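Local coordinates for protein purine nucleosidase, (IunH-1) (Sulfolobus solfataricus, PDB 3T8J) that is a nucleosidase-clan protein with an alpha/beta fold and a bound sodium ion, at residues 252-257 against 290-295. Sequence-based numbering, arbitrary orientation.
Sequences TRREKR and EIVYEI
With CG anti to the backbone N (chi1 -168°) and a bend at chi3, Arg253 brings its guanidinium down flat on the ring of Tyr293. The two form an offset cation-pi stack, planes 17° apart, with Tyr293 CB under the guanidinium rim, 3.5 Å from NH1. In the guanidinium plane, Arg253 NE donates a hydrogen bond to the anti lone pair of Glu255 OE2, 3.1 Å away, while Glu294 OE2 adds a long salt bridge to NH1. The same ring receives Glu255 CG against CD1, and Arg257 NH1 bonds weakly to its hydroxyl. On the other sheet face, Arg254 NH1 makes a hydrogen-bonded salt bridge to Glu290 OE1 (2.8 Å) from above the carboxylate plane; Thr183 OG1 also hydrogen-bonds that oxygen.

Between these two layers, strand 289-295 joins parallel strand 182-185 of the mixed sheet to antiparallel 251-261, pairing through Ile291 N to Glu255 O (2.8 Å) and Glu255 N to Ile291 O. A beta bulge shifts the register between Arg253 and Arg254; here Tyr293 N binds Arg253 O, and Glu294 O accepts from Thr252 N. The stack thus sets the guanidinium's tilt and the Glu255 bond its in-plane rotation, while both carboxylates probably offset its charge.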
loop_
_atom_site.group_PDB
_atom_site.type_symbol
_atom_site.label_atom_id
_atom_site.label_comp_id
_atom_site.label_asym_id
_atom_site.label_seq_id
_atom_site.Cartn_x
_atom_site.Cartn_y
_atom_site.Cartn_z
ATOM N N THR A 252 -12.095 29.117 18.925
ATOM C CA THR A 252 -12.802 30.189 18.214
ATOM C C THR A 252 -13.268 29.830 16.791
ATOM O O THR A 252 -14.055 30.575 16.190
ATOM C CB THR A 252 -11.953 31.466 18.184
ATOM O OG1 THR A 252 -10.663 31.145 17.665
ATOM C CG2 THR A 252 -11.778 32.029 19.587
ATOM N N ARG A 253 -12.800 28.709 16.252
ATOM C CA ARG A 253 -13.328 28.164 15.006
ATOM C C ARG A 253 -13.302 26.629 15.062
ATOM O O ARG A 253 -12.286 26.043 15.413
ATOM C CB ARG A 253 -12.502 28.641 13.820
ATOM C CG ARG A 253 -13.138 28.362 12.483
ATOM C CD ARG A 253 -12.230 28.815 11.317
ATOM N NE ARG A 253 -12.372 27.810 10.294
ATOM C CZ ARG A 253 -11.425 27.316 9.510
ATOM N NH1 ARG A 253 -10.150 27.722 9.545
ATOM N NH2 ARG A 253 -11.790 26.383 8.652
ATOM N N ARG A 254 -14.434 25.996 14.753
ATOM C CA ARG A 254 -14.553 24.534 14.703
ATOM C C ARG A 254 -15.292 24.115 13.427
ATOM O O ARG A 254 -16.171 24.850 12.961
ATOM C CB ARG A 254 -15.337 24.006 15.916
ATOM C CG ARG A 254 -14.794 24.434 17.281
ATOM C CD ARG A 254 -15.336 23.533 18.378
ATOM N NE ARG A 254 -15.312 24.136 19.703
ATOM C CZ ARG A 254 -15.629 23.495 20.831
ATOM N NH1 ARG A 254 -16.009 22.211 20.810
ATOM N NH2 ARG A 254 -15.591 24.146 21.986
ATOM N N GLU A 255 -14.956 22.949 12.882
ATOM C CA GLU A 255 -15.659 22.374 11.728
ATOM C C GLU A 255 -15.874 20.892 11.954
ATOM O O GLU A 255 -14.956 20.190 12.362
ATOM C CB GLU A 255 -14.818 22.496 10.449
ATOM C CG GLU A 255 -14.259 23.892 10.154
ATOM C CD GLU A 255 -15.304 24.905 9.731
ATOM O OE1 GLU A 255 -16.475 24.533 9.436
ATOM O OE2 GLU A 255 -14.951 26.110 9.685
ATOM N N LYS A 256 -17.055 20.381 11.653
ATOM C CA LYS A 256 -17.267 18.946 11.694
ATOM C C LYS A 256 -16.926 18.366 10.325
ATOM O O LYS A 256 -17.524 18.741 9.309
ATOM C CB LYS A 256 -18.717 18.629 12.064
ATOM C CG LYS A 256 -19.041 18.962 13.512
ATOM C CD LYS A 256 -20.432 18.458 13.924
ATOM C CE LYS A 256 -20.678 18.671 15.409
ATOM N NZ LYS A 256 -22.058 18.224 15.825
ATOM N N ARG A 257 -15.971 17.439 10.303
ATOM C CA ARG A 257 -15.448 16.898 9.053
ATOM C C ARG A 257 -15.253 15.393 9.134
ATOM O O ARG A 257 -15.413 14.813 10.213
ATOM C CB ARG A 257 -14.160 17.657 8.695
ATOM C CG ARG A 257 -14.542 19.000 8.038
ATOM C CD ARG A 257 -13.424 19.945 7.776
ATOM N NE ARG A 257 -13.912 21.176 7.175
ATOM C CZ ARG A 257 -13.156 22.245 6.896
ATOM N NH1 ARG A 257 -11.855 22.256 7.168
ATOM N NH2 ARG A 257 -13.710 23.305 6.320
ATOM N N GLU A 290 -15.151 16.740 15.298
ATOM C CA GLU A 290 -15.193 18.183 15.303
ATOM C C GLU A 290 -13.764 18.644 15.463
ATOM O O GLU A 290 -13.133 18.311 16.466
ATOM C CB GLU A 290 -16.030 18.700 16.445
ATOM C CG GLU A 290 -16.163 20.180 16.481
ATOM C CD GLU A 290 -17.013 20.619 17.662
ATOM O OE1 GLU A 290 -16.621 20.318 18.827
ATOM O OE2 GLU A 290 -18.050 21.249 17.409
ATOM N N ILE A 291 -13.277 19.402 14.505
ATOM C CA ILE A 291 -11.872 19.818 14.495
ATOM C C ILE A 291 -11.763 21.294 14.886
ATOM O O ILE A 291 -12.483 22.142 14.369
ATOM C CB ILE A 291 -11.234 19.589 13.099
ATOM C CG1 ILE A 291 -11.454 18.141 12.644
ATOM C CG2 ILE A 291 -9.757 20.042 13.099
ATOM C CD1 ILE A 291 -10.834 17.805 11.234
ATOM N N VAL A 292 -10.840 21.605 15.806
ATOM C CA VAL A 292 -10.567 22.984 16.206
ATOM C C VAL A 292 -9.517 23.580 15.271
ATOM O O VAL A 292 -8.422 23.025 15.126
ATOM C CB VAL A 292 -10.077 23.051 17.667
ATOM C CG1 VAL A 292 -9.630 24.474 18.042
ATOM C CG2 VAL A 292 -11.180 22.526 18.613
ATOM N N TYR A 293 -9.852 24.693 14.623
ATOM C CA TYR A 293 -8.962 25.339 13.658
ATOM C C TYR A 293 -8.343 26.643 14.168
ATOM O O TYR A 293 -7.339 27.088 13.614
ATOM C CB TYR A 293 -9.701 25.581 12.323
ATOM C CG TYR A 293 -9.795 24.346 11.441
ATOM C CD1 TYR A 293 -10.887 23.472 11.486
ATOM C CD2 TYR A 293 -8.763 24.027 10.566
ATOM C CE1 TYR A 293 -10.935 22.336 10.650
ATOM C CE2 TYR A 293 -8.811 22.899 9.740
ATOM C CZ TYR A 293 -9.896 22.043 9.803
ATOM O OH TYR A 293 -9.905 20.920 8.970
ATOM N N GLU A 294 -8.928 27.261 15.198
ATOM C CA GLU A 294 -8.416 28.505 15.788
ATOM C C GLU A 294 -8.743 28.569 17.292
ATOM O O GLU A 294 -9.745 27.981 17.738
ATOM C CB GLU A 294 -9.022 29.743 15.085
ATOM C CG GLU A 294 -8.788 29.852 13.566
ATOM C CD GLU A 294 -9.474 31.070 12.936
ATOM O OE1 GLU A 294 -9.646 32.110 13.618
ATOM O OE2 GLU A 294 -9.842 30.973 11.746
ATOM N N ILE A 295 -7.896 29.273 18.050
ATOM C CA ILE A 295 -8.117 29.540 19.477
ATOM C C ILE A 295 -7.918 31.035 19.782
ATOM O O ILE A 295 -7.373 31.785 18.971
ATOM C CB ILE A 295 -7.212 28.688 20.431
ATOM C CG1 ILE A 295 -5.782 29.224 20.501
ATOM C CG2 ILE A 295 -7.196 27.201 20.017
ATOM C CD1 ILE A 295 -5.000 28.692 21.653
#